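Local structure of translation initiation factor eIF2B subunit beta (Schizosaccharomyces pombe, 5B04) at residues 209-214 against 276-282; 237-241 against 267-271; 284-290 against 321-327; 333-339 against 356-361. The protein serves as a subunit of the eIF2B complex, which catalyses the exchange of GDP for GTP on the gamma subunit of the initiation factor eIF2. All blocks are in the same frame, centred on the assembly; numbering follows the deposited sequence.

Contact 1: 209-214 against 276-282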
loop_
_atom_site.group_PDB
_atom_site.type_symbol
_atom_site.label_atom_id
_atom_site.label_comp_id
_atom_site.label_asym_id
_atom_site.label_seq_id
_atom_site.Cartn_x
_atom_site.Cartn_y
_atom_site.Cartn_z
ATOM N N GLU C 209 6.633 0.039 14.408
ATOM C CA GLU C 209 6.530 -0.332 13.001
ATOM C C GLU C 209 6.646 -1.844 12.859
ATOM O O GLU C 209 7.163 -2.520 13.749
ATOM C CB GLU C 209 7.608 0.363 12.164
ATOM C CG GLU C 209 7.290 1.803 11.791
ATOM C CD GLU C 209 8.212 2.340 10.708
ATOM O OE1 GLU C 209 9.319 1.786 10.539
ATOM O OE2 GLU C 209 7.827 3.311 10.023
ATOM N N ILE C 210 6.158 -2.375 11.743
ATOM C CA ILE C 210 6.276 -3.800 11.465
ATOM C C ILE C 210 7.151 -4.034 10.239
ATOM O O ILE C 210 6.861 -3.535 9.152
ATOM C CB ILE C 210 4.901 -4.455 11.249
ATOM C CG1 ILE C 210 4.107 -4.458 12.556
ATOM C CG2 ILE C 210 5.062 -5.875 10.729
ATOM C CD1 ILE C 210 2.796 -5.208 12.473
ATOM N N ILE C 211 8.224 -4.795 10.426
ATOM C CA ILE C 211 9.193 -5.027 9.362
ATOM C C ILE C 211 9.184 -6.473 8.881
ATOM O O ILE C 211 9.307 -7.402 9.678
ATOM C CB ILE C 211 10.617 -4.668 9.820
ATOM C CG1 ILE C 211 10.646 -3.254 10.401
ATOM C CG2 ILE C 211 11.599 -4.803 8.667
ATOM C CD1 ILE C 211 10.156 -2.191 9.443
ATOM N N LEU C 212 9.036 -6.658 7.574
ATOM C CA LEU C 212 9.113 -7.988 6.986
ATOM C C LEU C 212 10.496 -8.242 6.405
ATOM O O LEU C 212 11.009 -7.445 5.619
ATOM C CB LEU C 212 8.054 -8.172 5.900
ATOM C CG LEU C 212 8.151 -9.494 5.133
ATOM C CD1 LEU C 212 7.915 -10.674 6.064
ATOM C CD2 LEU C 212 7.180 -9.526 3.964
ATOM N N THR C 213 11.097 -9.357 6.802
ATOM C CA THR C 213 12.371 -9.777 6.242
ATOM C C THR C 213 12.312 -11.265 5.927
ATOM O O THR C 213 11.417 -11.971 6.395
ATOM C CB THR C 213 13.543 -9.489 7.197
ATOM O OG1 THR C 213 14.783 -9.669 6.502
ATOM C CG2 THR C 213 13.495 -10.416 8.401
ATOM N N GLN C 214 13.260 -11.739 5.127
ATOM C CA GLN C 214 13.288 -13.144 4.753
ATOM C C GLN C 214 14.699 -13.709 4.836
ATOM O O GLN C 214 15.676 -13.006 4.575
ATOM C CB GLN C 214 12.733 -13.336 3.341
ATOM C CG GLN C 214 12.395 -14.776 3.010
ATOM C CD GLN C 214 12.313 -15.025 1.522
ATOM O OE1 GLN C 214 11.451 -15.767 1.052
ATOM N NE2 GLN C 214 13.220 -14.411 0.772
ATOM N N ARG C 276 -0.258 -5.501 6.867
ATOM C CA ARG C 276 0.086 -4.834 8.118
ATOM C C ARG C 276 1.591 -4.606 8.230
ATOM O O ARG C 276 2.110 -4.372 9.321
ATOM C CB ARG C 276 -0.412 -5.648 9.315
ATOM C CG ARG C 276 -1.868 -6.076 9.213
ATOM C CD ARG C 276 -2.826 -4.901 9.337
ATOM N NE ARG C 276 -3.377 -4.781 10.685
ATOM C CZ ARG C 276 -2.985 -3.878 11.578
ATOM N NH1 ARG C 276 -2.038 -3.003 11.269
ATOM N NH2 ARG C 276 -3.546 -3.845 12.780
ATOM N N VAL C 277 2.285 -4.676 7.100
ATOM C CA VAL C 277 3.728 -4.462 7.075
ATOM C C VAL C 277 4.070 -3.078 6.538
ATOM O O VAL C 277 3.585 -2.676 5.479
ATOM C CB VAL C 277 4.449 -5.524 6.217
ATOM C CG1 VAL C 277 5.937 -5.218 6.136
ATOM C CG2 VAL C 277 4.220 -6.914 6.784
ATOM N N ASN C 278 4.909 -2.355 7.273
ATOM C CA ASN C 278 5.339 -1.023 6.865
ATOM C C ASN C 278 6.467 -1.062 5.844
ATOM O O ASN C 278 6.425 -0.362 4.831
ATOM C CB ASN C 278 5.782 -0.211 8.084
ATOM C CG ASN C 278 4.642 0.081 9.037
ATOM O OD1 ASN C 278 4.614 -0.419 10.161
ATOM N ND2 ASN C 278 3.696 0.901 8.593
ATOM N N LYS C 279 7.479 -1.879 6.116
ATOM C CA LYS C 279 8.674 -1.920 5.282
ATOM C C LYS C 279 9.200 -3.336 5.081
ATOM O O LYS C 279 9.132 -4.171 5.983
ATOM C CB LYS C 279 9.779 -1.054 5.895
ATOM C CG LYS C 279 9.502 0.439 5.864
ATOM C CD LYS C 279 10.433 1.193 6.800
ATOM C CE LYS C 279 10.240 2.694 6.674
ATOM N NZ LYS C 279 8.804 3.081 6.758
ATOM N N VAL C 280 9.727 -3.594 3.889
ATOM C CA VAL C 280 10.444 -4.833 3.615
ATOM C C VAL C 280 11.943 -4.563 3.629
ATOM O O VAL C 280 12.431 -3.685 2.916
ATOM C CB VAL C 280 10.040 -5.447 2.259
ATOM C CG1 VAL C 280 11.150 -6.338 1.717
ATOM C CG2 VAL C 280 8.748 -6.227 2.395
ATOM N N ILE C 281 12.668 -5.309 4.454
ATOM C CA ILE C 281 14.117 -5.173 4.517
ATOM C C ILE C 281 14.787 -6.489 4.139
ATOM O O ILE C 281 14.694 -7.480 4.864
ATOM C CB ILE C 281 14.585 -4.732 5.913
ATOM C CG1 ILE C 281 14.052 -3.333 6.224
ATOM C CG2 ILE C 281 16.102 -4.749 5.994
ATOM C CD1 ILE C 281 14.508 -2.786 7.559
ATOM N N LEU C 282 15.458 -6.490 2.993
ATOM C CA LEU C 282 16.071 -7.703 2.470
ATOM C C LEU C 282 17.584 -7.593 2.363
ATOM O O LEU C 282 18.127 -6.522 2.094
ATOM C CB LEU C 282 15.496 -8.042 1.094
ATOM C CG LEU C 282 14.038 -8.489 1.018
ATOM C CD1 LEU C 282 13.693 -8.904 -0.403
ATOM C CD2 LEU C 282 13.774 -9.625 1.992
#

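Contact 2: 237-241 against 267-271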
loop_
_atom_site.group_PDB
_atom_site.type_symbol
_atom_site.label_atom_id
_atom_site.label_comp_id
_atom_site.label_asym_id
_atom_site.label_seq_id
_atom_site.Cartn_x
_atom_site.Cartn_y
_atom_site.Cartn_z
ATOM N N VAL C 237 9.888 -12.617 10.354
ATOM C CA VAL C 237 10.934 -13.324 9.631
ATOM C C VAL C 237 10.368 -14.497 8.845
ATOM O O VAL C 237 9.939 -15.498 9.421
ATOM C CB VAL C 237 12.033 -13.846 10.578
ATOM C CG1 VAL C 237 13.067 -14.648 9.799
ATOM C CG2 VAL C 237 12.692 -12.693 11.316
ATOM N N ALA C 238 10.358 -14.363 7.525
ATOM C CA ALA C 238 9.986 -15.470 6.661
ATOM C C ALA C 238 11.178 -16.403 6.509
ATOM O O ALA C 238 12.244 -15.985 6.054
ATOM C CB ALA C 238 9.519 -14.965 5.305
ATOM N N GLU C 239 11.005 -17.657 6.912
ATOM C CA GLU C 239 12.050 -18.661 6.747
ATOM C C GLU C 239 12.407 -18.786 5.272
ATOM O O GLU C 239 11.545 -18.652 4.408
ATOM C CB GLU C 239 11.601 -20.013 7.304
ATOM C CG GLU C 239 10.318 -20.529 6.682
ATOM C CD GLU C 239 10.077 -21.996 6.964
ATOM O OE1 GLU C 239 10.460 -22.468 8.055
ATOM O OE2 GLU C 239 9.504 -22.677 6.089
ATOM N N GLY C 240 13.680 -19.028 4.982
ATOM C CA GLY C 240 14.123 -19.134 3.606
ATOM C C GLY C 240 14.117 -20.568 3.118
ATOM O O GLY C 240 15.089 -21.030 2.521
ATOM N N PHE C 241 13.016 -21.269 3.372
ATOM C CA PHE C 241 12.914 -22.682 3.034
ATOM C C PHE C 241 13.094 -22.922 1.538
ATOM O O PHE C 241 12.517 -22.208 0.723
ATOM C CB PHE C 241 11.569 -23.247 3.490
ATOM C CG PHE C 241 11.493 -24.734 3.397
ATOM C CD1 PHE C 241 12.047 -25.521 4.383
ATOM C CD2 PHE C 241 10.905 -25.351 2.308
ATOM C CE1 PHE C 241 11.998 -26.884 4.294
ATOM C CE2 PHE C 241 10.858 -26.726 2.222
ATOM C CZ PHE C 241 11.404 -27.493 3.219
ATOM N N ASP C 267 6.821 -19.430 4.178
ATOM C CA ASP C 267 6.902 -18.582 2.992
ATOM C C ASP C 267 5.537 -18.342 2.357
ATOM O O ASP C 267 5.336 -17.352 1.655
ATOM C CB ASP C 267 7.848 -19.194 1.960
ATOM C CG ASP C 267 9.292 -19.163 2.408
ATOM O OD1 ASP C 267 9.941 -18.109 2.241
ATOM O OD2 ASP C 267 9.776 -20.192 2.926
ATOM N N ALA C 268 4.601 -19.252 2.602
ATOM C CA ALA C 268 3.260 -19.131 2.043
ATOM C C ALA C 268 2.483 -18.001 2.709
ATOM O O ALA C 268 1.569 -17.429 2.118
ATOM C CB ALA C 268 2.509 -20.445 2.183
ATOM N N THR C 269 2.862 -17.678 3.941
ATOM C CA THR C 269 2.133 -16.703 4.744
ATOM C C THR C 269 2.522 -15.262 4.404
ATOM O O THR C 269 1.910 -14.315 4.900
ATOM C CB THR C 269 2.371 -16.950 6.250
ATOM O OG1 THR C 269 2.493 -18.356 6.490
ATOM C CG2 THR C 269 1.220 -16.396 7.082
ATOM N N ILE C 270 3.529 -15.105 3.549
ATOM C CA ILE C 270 4.073 -13.788 3.214
ATOM C C ILE C 270 3.016 -12.799 2.721
ATOM O O ILE C 270 2.932 -11.676 3.219
ATOM C CB ILE C 270 5.179 -13.905 2.145
ATOM C CG1 ILE C 270 6.420 -14.567 2.741
ATOM C CG2 ILE C 270 5.539 -12.534 1.590
ATOM C CD1 ILE C 270 7.523 -14.811 1.740
ATOM N N PHE C 271 2.206 -13.220 1.755
ATOM C CA PHE C 271 1.168 -12.356 1.202
ATOM C C PHE C 271 0.115 -12.011 2.252
ATOM O O PHE C 271 -0.369 -10.880 2.310
ATOM C CB PHE C 271 0.501 -13.023 -0.005
ATOM C CG PHE C 271 -0.439 -12.122 -0.764
ATOM C CD1 PHE C 271 -1.752 -11.950 -0.348
ATOM C CD2 PHE C 271 -0.013 -11.458 -1.902
ATOM C CE1 PHE C 271 -2.614 -11.128 -1.046
ATOM C CE2 PHE C 271 -0.873 -10.634 -2.605
ATOM C CZ PHE C 271 -2.175 -10.470 -2.176
#

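Contact 3: 284-290 against 321-327. With PO4 (phosphate ion), chain M.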
loop_
_atom_site.group_PDB
_atom_site.type_symbol
_atom_site.label_atom_id
_atom_site.label_comp_id
_atom_site.label_asym_id
_atom_site.label_seq_id
_atom_site.Cartn_x
_atom_site.Cartn_y
_atom_site.Cartn_z
ATOM N N THR C 284 20.953 -9.333 0.266
ATOM C CA THR C 284 21.137 -9.837 -1.086
ATOM C C THR C 284 22.469 -10.563 -1.215
ATOM O O THR C 284 23.402 -10.308 -0.455
ATOM C CB THR C 284 21.062 -8.703 -2.130
ATOM O OG1 THR C 284 21.107 -9.259 -3.450
ATOM C CG2 THR C 284 22.216 -7.732 -1.953
ATOM N N HIS C 285 22.543 -11.480 -2.173
ATOM C CA HIS C 285 23.779 -12.200 -2.444
ATOM C C HIS C 285 24.672 -11.375 -3.362
ATOM O O HIS C 285 25.892 -11.355 -3.205
ATOM C CB HIS C 285 23.486 -13.566 -3.065
ATOM C CG HIS C 285 24.693 -14.241 -3.635
ATOM N ND1 HIS C 285 25.623 -14.889 -2.852
ATOM C CD2 HIS C 285 25.124 -14.366 -4.913
ATOM C CE1 HIS C 285 26.575 -15.386 -3.622
ATOM N NE2 HIS C 285 26.296 -15.083 -4.877
ATOM N N ALA C 286 24.051 -10.690 -4.317
ATOM C CA ALA C 286 24.780 -9.848 -5.257
ATOM C C ALA C 286 23.853 -8.860 -5.954
ATOM O O ALA C 286 22.660 -9.119 -6.118
ATOM C CB ALA C 286 25.502 -10.706 -6.287
ATOM N N ILE C 287 24.410 -7.724 -6.356
ATOM C CA ILE C 287 23.677 -6.743 -7.145
ATOM C C ILE C 287 24.357 -6.589 -8.499
ATOM O O ILE C 287 25.522 -6.202 -8.575
ATOM C CB ILE C 287 23.604 -5.378 -6.443
ATOM C CG1 ILE C 287 23.123 -5.544 -4.999
ATOM C CG2 ILE C 287 22.692 -4.434 -7.212
ATOM C CD1 ILE C 287 23.178 -4.269 -4.188
ATOM N N LEU C 288 23.628 -6.896 -9.567
ATOM C CA LEU C 288 24.214 -6.924 -10.901
ATOM C C LEU C 288 24.286 -5.542 -11.544
ATOM O O LEU C 288 23.950 -4.536 -10.919
ATOM C CB LEU C 288 23.428 -7.876 -11.800
ATOM C CG LEU C 288 23.391 -9.319 -11.297
ATOM C CD1 LEU C 288 22.674 -10.206 -12.290
ATOM C CD2 LEU C 288 24.798 -9.836 -11.023
ATOM N N GLY C 289 24.729 -5.511 -12.797
ATOM C CA GLY C 289 24.983 -4.266 -13.500
ATOM C C GLY C 289 23.763 -3.398 -13.737
ATOM O O GLY C 289 23.847 -2.172 -13.668
ATOM N N ASN C 290 22.626 -4.028 -14.016
ATOM C CA ASN C 290 21.403 -3.285 -14.295
ATOM C C ASN C 290 20.671 -2.883 -13.020
ATOM O O ASN C 290 19.618 -2.248 -13.072
ATOM C CB ASN C 290 20.471 -4.105 -15.192
ATOM C CG ASN C 290 19.836 -5.273 -14.464
ATOM O OD1 ASN C 290 20.425 -5.846 -13.549
ATOM N ND2 ASN C 290 18.625 -5.633 -14.873
ATOM N N LYS C 321 29.287 -6.164 -3.082
ATOM C CA LYS C 321 28.378 -7.094 -3.743
ATOM C C LYS C 321 27.844 -6.506 -5.045
ATOM O O LYS C 321 26.996 -7.104 -5.706
ATOM C CB LYS C 321 27.212 -7.462 -2.823
ATOM C CG LYS C 321 27.617 -8.153 -1.531
ATOM C CD LYS C 321 26.389 -8.538 -0.721
ATOM C CE LYS C 321 26.765 -9.094 0.641
ATOM N NZ LYS C 321 25.562 -9.408 1.459
ATOM N N LEU C 322 28.342 -5.327 -5.406
ATOM C CA LEU C 322 27.912 -4.655 -6.626
ATOM C C LEU C 322 28.794 -5.053 -7.807
ATOM O O LEU C 322 29.931 -4.598 -7.927
ATOM C CB LEU C 322 27.929 -3.138 -6.431
ATOM C CG LEU C 322 27.316 -2.277 -7.537
ATOM C CD1 LEU C 322 25.895 -2.721 -7.845
ATOM C CD2 LEU C 322 27.341 -0.809 -7.140
ATOM N N SER C 323 28.262 -5.910 -8.672
ATOM C CA SER C 323 29.007 -6.411 -9.822
ATOM C C SER C 323 28.513 -5.775 -11.119
ATOM O O SER C 323 27.315 -5.556 -11.288
ATOM C CB SER C 323 28.895 -7.935 -9.902
ATOM O OG SER C 323 29.666 -8.453 -10.972
ATOM N N PRO C 324 29.440 -5.473 -12.041
ATOM C CA PRO C 324 29.092 -4.805 -13.300
ATOM C C PRO C 324 28.504 -5.732 -14.365
ATOM O O PRO C 324 27.991 -5.234 -15.367
ATOM C CB PRO C 324 30.434 -4.239 -13.768
ATOM C CG PRO C 324 31.438 -5.176 -13.211
ATOM C CD PRO C 324 30.897 -5.619 -11.880
ATOM N N VAL C 325 28.578 -7.044 -14.159
ATOM C CA VAL C 325 28.085 -7.994 -15.154
ATOM C C VAL C 325 26.592 -7.807 -15.412
ATOM O O VAL C 325 25.811 -7.608 -14.482
ATOM C CB VAL C 325 28.348 -9.455 -14.729
ATOM C CG1 VAL C 325 29.825 -9.790 -14.862
ATOM C CG2 VAL C 325 27.862 -9.699 -13.311
ATOM N N TYR C 326 26.205 -7.859 -16.682
ATOM C CA TYR C 326 24.809 -7.674 -17.056
ATOM C C TYR C 326 24.082 -9.011 -17.153
ATOM O O TYR C 326 24.547 -9.928 -17.830
ATOM C CB TYR C 326 24.696 -6.920 -18.382
ATOM C CG TYR C 326 23.289 -6.460 -18.690
ATOM C CD1 TYR C 326 22.810 -5.256 -18.191
ATOM C CD2 TYR C 326 22.437 -7.233 -19.469
ATOM C CE1 TYR C 326 21.526 -4.832 -18.463
ATOM C CE2 TYR C 326 21.149 -6.816 -19.746
ATOM C CZ TYR C 326 20.699 -5.614 -19.240
ATOM O OH TYR C 326 19.418 -5.190 -19.510
ATOM N N PRO C 327 22.931 -9.120 -16.474
ATOM C CA PRO C 327 22.110 -10.335 -16.476
ATOM C C PRO C 327 21.482 -10.622 -17.836
ATOM O O PRO C 327 20.268 -10.483 -17.987
ATOM C CB PRO C 327 21.027 -10.028 -15.437
ATOM C CG PRO C 327 20.943 -8.542 -15.412
ATOM C CD PRO C 327 22.342 -8.059 -15.639
HETATM P P PO4 M . 24.740 -10.880 4.324
HETATM O O1 PO4 M . 25.983 -10.240 3.753
HETATM O O2 PO4 M . 23.962 -11.547 3.212
HETATM O O3 PO4 M . 23.882 -9.821 4.972
HETATM O O4 PO4 M . 25.127 -11.911 5.359
#

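Contact 4: 333-339 against 356-361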
loop_
_atom_site.group_PDB
_atom_site.type_symbol
_atom_site.label_atom_id
_atom_site.label_comp_id
_atom_site.label_asym_id
_atom_site.label_seq_id
_atom_site.Cartn_x
_atom_site.Cartn_y
_atom_site.Cartn_z
ATOM N N ILE C 333 22.363 -17.539 -14.169
ATOM C CA ILE C 333 22.574 -16.876 -12.889
ATOM C C ILE C 333 22.010 -17.691 -11.729
ATOM O O ILE C 333 22.662 -17.854 -10.697
ATOM C CB ILE C 333 21.945 -15.471 -12.895
ATOM C CG1 ILE C 333 22.798 -14.526 -13.742
ATOM C CG2 ILE C 333 21.808 -14.933 -11.483
ATOM C CD1 ILE C 333 22.100 -13.249 -14.120
ATOM N N ILE C 334 20.797 -18.208 -11.901
ATOM C CA ILE C 334 20.178 -19.041 -10.877
ATOM C C ILE C 334 20.883 -20.393 -10.790
ATOM O O ILE C 334 21.003 -21.110 -11.783
ATOM C CB ILE C 334 18.672 -19.265 -11.146
ATOM C CG1 ILE C 334 17.856 -18.040 -10.724
ATOM C CG2 ILE C 334 18.166 -20.485 -10.391
ATOM C CD1 ILE C 334 17.889 -16.891 -11.708
ATOM N N GLN C 335 21.362 -20.726 -9.597
ATOM C CA GLN C 335 21.987 -22.019 -9.360
ATOM C C GLN C 335 20.993 -22.975 -8.718
ATOM O O GLN C 335 20.085 -22.550 -8.003
ATOM C CB GLN C 335 23.226 -21.870 -8.476
ATOM C CG GLN C 335 24.330 -21.029 -9.091
ATOM C CD GLN C 335 24.783 -21.563 -10.433
ATOM O OE1 GLN C 335 24.852 -20.825 -11.416
ATOM N NE2 GLN C 335 25.098 -22.852 -10.482
ATOM N N LEU C 336 21.162 -24.266 -8.978
ATOM C CA LEU C 336 20.293 -25.279 -8.393
ATOM C C LEU C 336 21.085 -26.220 -7.497
ATOM O O LEU C 336 22.070 -26.819 -7.927
ATOM C CB LEU C 336 19.571 -26.078 -9.483
ATOM C CG LEU C 336 18.310 -25.479 -10.114
ATOM C CD1 LEU C 336 18.627 -24.267 -10.977
ATOM C CD2 LEU C 336 17.564 -26.533 -10.921
ATOM N N SER C 337 20.655 -26.339 -6.246
ATOM C CA SER C 337 21.272 -27.277 -5.319
ATOM C C SER C 337 20.634 -28.652 -5.471
ATOM O O SER C 337 19.966 -28.928 -6.467
ATOM C CB SER C 337 21.141 -26.785 -3.877
ATOM O OG SER C 337 21.747 -27.693 -2.972
ATOM N N SER C 338 20.832 -29.505 -4.474
ATOM C CA SER C 338 20.312 -30.865 -4.519
ATOM C C SER C 338 18.808 -30.915 -4.271
ATOM O O SER C 338 18.273 -30.107 -3.513
ATOM C CB SER C 338 21.037 -31.739 -3.493
ATOM O OG SER C 338 20.575 -33.079 -3.544
ATOM N N PRO C 339 18.120 -31.872 -4.918
ATOM C CA PRO C 339 16.712 -32.172 -4.638
ATOM C C PRO C 339 16.517 -32.591 -3.185
ATOM O O PRO C 339 15.406 -32.536 -2.659
ATOM C CB PRO C 339 16.407 -33.336 -5.585
ATOM C CG PRO C 339 17.386 -33.187 -6.691
ATOM C CD PRO C 339 18.633 -32.670 -6.044
ATOM N N ILE C 356 12.437 -32.979 -9.579
ATOM C CA ILE C 356 12.532 -32.174 -8.365
ATOM C C ILE C 356 13.605 -31.103 -8.516
ATOM O O ILE C 356 14.763 -31.405 -8.798
ATOM C CB ILE C 356 12.836 -33.033 -7.120
ATOM C CG1 ILE C 356 11.656 -33.954 -6.792
ATOM C CG2 ILE C 356 13.114 -32.143 -5.925
ATOM C CD1 ILE C 356 11.661 -35.278 -7.528
ATOM N N LEU C 357 13.209 -29.847 -8.325
ATOM C CA LEU C 357 14.094 -28.717 -8.575
ATOM C C LEU C 357 14.254 -27.824 -7.349
ATOM O O LEU C 357 13.275 -27.308 -6.813
ATOM C CB LEU C 357 13.567 -27.893 -9.750
ATOM C CG LEU C 357 13.304 -28.678 -11.036
ATOM C CD1 LEU C 357 12.630 -27.800 -12.077
ATOM C CD2 LEU C 357 14.601 -29.260 -11.577
ATOM N N ASN C 358 15.498 -27.640 -6.917
ATOM C CA ASN C 358 15.795 -26.784 -5.774
ATOM C C ASN C 358 16.786 -25.678 -6.119
ATOM O O ASN C 358 17.992 -25.835 -5.925
ATOM C CB ASN C 358 16.339 -27.617 -4.611
ATOM C CG ASN C 358 16.739 -26.764 -3.419
ATOM O OD1 ASN C 358 16.133 -25.725 -3.150
ATOM N ND2 ASN C 358 17.772 -27.195 -2.705
ATOM N N PRO C 359 16.282 -24.554 -6.644
ATOM C CA PRO C 359 17.141 -23.384 -6.844
ATOM C C PRO C 359 17.357 -22.649 -5.527
ATOM O O PRO C 359 16.412 -22.533 -4.746
ATOM C CB PRO C 359 16.346 -22.532 -7.834
ATOM C CG PRO C 359 14.924 -22.883 -7.559
ATOM C CD PRO C 359 14.916 -24.335 -7.154
ATOM N N TYR C 360 18.571 -22.175 -5.269
ATOM C CA TYR C 360 18.819 -21.443 -4.032
ATOM C C TYR C 360 19.109 -19.969 -4.292
ATOM O O TYR C 360 19.498 -19.235 -3.384
ATOM C CB TYR C 360 19.960 -22.088 -3.228
ATOM C CG TYR C 360 21.303 -22.191 -3.920
ATOM C CD1 TYR C 360 22.227 -21.157 -3.842
ATOM C CD2 TYR C 360 21.663 -23.340 -4.613
ATOM C CE1 TYR C 360 23.462 -21.254 -4.457
ATOM C CE2 TYR C 360 22.897 -23.447 -5.231
ATOM C CZ TYR C 360 23.792 -22.401 -5.149
ATOM O OH TYR C 360 25.020 -22.500 -5.762
ATOM N N TYR C 361 18.897 -19.541 -5.532
ATOM C CA TYR C 361 18.977 -18.127 -5.882
ATOM C C TYR C 361 17.679 -17.649 -6.527
ATOM O O TYR C 361 17.076 -18.357 -7.334
ATOM C CB TYR C 361 20.150 -17.860 -6.828
ATOM C CG TYR C 361 21.513 -17.914 -6.174
ATOM C CD1 TYR C 361 21.668 -17.647 -4.821
ATOM C CD2 TYR C 361 22.645 -18.223 -6.915
ATOM C CE1 TYR C 361 22.913 -17.695 -4.221
ATOM C CE2 TYR C 361 23.892 -18.271 -6.326
ATOM C CZ TYR C 361 24.021 -18.006 -4.979
ATOM O OH TYR C 361 25.264 -18.056 -4.391
#

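Contact 1: 209-214 against 276-282
A chi1 of -169° swings T213 OG1 across from the T213 backbone N and toward I281, while N278, whose CG stands beside its own N (chi1 -66°), turns its amide toward the start of strand 210-214. Strands 210-214 and 279-282, joined in this way, are parallel neighbours in the central sheet of a Rossmann-like domain. The ladder runs through two backbone bonds: L212 N donates to K279 O at 3.0 Å, and I281 N to L212 O at 2.9 Å. Just before it, N278 extends the pairing in both directions, its N bonding to I210 O and its OD1 receiving I210 N (3.0 Å) in the carbonyl plane, on a lone pair. Asparagine suits this place because its short side chain offers a carbonyl much like that of the backbone. The N278 amide also stacks on the E209 carboxylate, the planes 20° apart. E209 OE2 makes a long, weak salt bridge with K279 NZ (3.4 Å), but its stronger partner is R276 of the second subunit, another copy of this protein. Branched aliphatic residues fill both faces of the sheet. I211 CG2 meets I281 CD1 at 3.7 Å, and I281 packs on V220 and F223 of helix 218-228; on the reverse, L212 and V280 lie side by side against V302 of helix 299-308, and V277 CG1 touches L212 CB (3.6 Å). At the far end, T213 OG1 donates to I281 O at 2.7 Å.

Contact 2: 237-241 against 267-271
The side chains of D267 and E239 cross at about a right angle, with their carboxylate planes turned 46° apart. E239 CG lies 3.8 Å from D267 OD2, and E239 OE2 stays 4.0 Å from that same oxygen. Two like charges at this spacing would be expected to repel, but E239 OE1 is paired with R302 of the eIF2B delta subunit and bonded to H249, which probably offsets the cost. D267, with CG beside its own N (chi1 -69°), brings its carboxylate to the bend at 239-241. There OD2 takes a weak bond from F241 N at 3.4 Å and rests 3.6 Å from F241 CB. The bend is an inverse gamma turn centred on G240, closed by a weak bond from F241 N to E239 O. It follows strand 234-238 at the C-terminal ends of the parallel strands, while D267 follows the adjacent strand 261-265; loops at these ends of a Rossmann-like fold commonly form its working surface, and here they face the delta subunit. A238 is small enough for I270 to approach from the short helix 270-273. Its methyl CB meets I270 CG1 at 4.0 Å and I270 CD1 at 4.1 Å, next to Q214 of the neighbouring strand 210-214.

Contact 3: 284-290 against 321-327
K321 NZ is gripped from two directions: it donates to T284 O at 3.0 Å, nearly along the C=O axis, and to O1 of a phosphate ion, at a modelled distance too short to be taken literally. The lysine chain is extended beyond CG, which carries the ammonium past H285 O, the methylene CD lying 3.8 Å from it. The phosphate, probably from the crystallisation liquor, is held too by S217, T219 and the backbone N of K218. Replacing K321 with a methionine would probably leave T284 O and the phosphate without their shared donor and remove the positive charge facing the anion. Farther along, the loop 321-327 is bridged to strand 286-287, where H285 and A286 form a classic beta bulge opposite V294. I287 N donates to K321 O (2.7 Å) and S323 N to I287 O (2.8 Å). G289 N then bonds to V325 O from above the carbonyl plane; a side chain on this glycine would point at P324 O. Apolar groups fill in beside the backbone: I287 CG2 on L322 CD1, and L288 CD1 on P327 CB at 3.6 Å. The backbone bonds thus fix the loop's course, while K321 contributes a positive charge to a spot that, with S217, K218 and T219, can hold an anion.

Contact 4: 333-339 against 356-361
The Y360 ring lies along residues 335-337, its edge turned to S337 N and its CD2 3.6 Å from S337 CB, while its OH end meets Q335 CB at 3.3 Å. This placement follows from CG standing between the backbone N and carbonyl carbon (chi1 59°), which turns the ring back alongside the neighbouring strand. Beside the ring, Y360 N donates to Q335 O (3.1 Å) and S337 N to N358 O. L336 and P359 form an antiparallel non-hydrogen-bonded pair, a place where proline's missing N-H costs nothing across the strands. N358 ND2 reaches S338 O at 3.1 Å, with that oxygen close to its amide plane. Apolar contacts flank these bonds: P339 CB on I356 CG2 (3.5 Å) and I334 CG2 on P359 CB (3.7 Å). In the next shell, N243 bonds N358 ND2, and Y293 of the epsilon subunit bonds Y360 OH. A leucine in place of Y360 would probably leave that Y293 hydroxyl without its mate and open a gap beside Q335 and S337. Strand 336-337, which follows helix 330-333, is outermost within this chain of an antiparallel sheet; strand 354-364 lies inside it, and at I356 pairs in parallel with a strand of the delta subunit.

In the fold
Contacts 1 and 2 share the mixed central sheet, their centres about 12 Å apart, and contact 2 is nested along the chain inside the loop that contact 1 closes. They meet where strands 210-214 and 234-238 lie side by side. Contact 3 follows next in sequence, its centre about 23 Å from that of contact 1, and contact 4 comes last. These two share the antiparallel sheet, about 19 Å apart between centres, and touch where L288 and P327 pack on I333 and where H285 stacks on Y361. Contact 1 borders another copy of this subunit and also delta; contacts 2 and 4 meet delta too, and contact 4 epsilon, so the two sheets of this chain serve several interfaces of eIF2B.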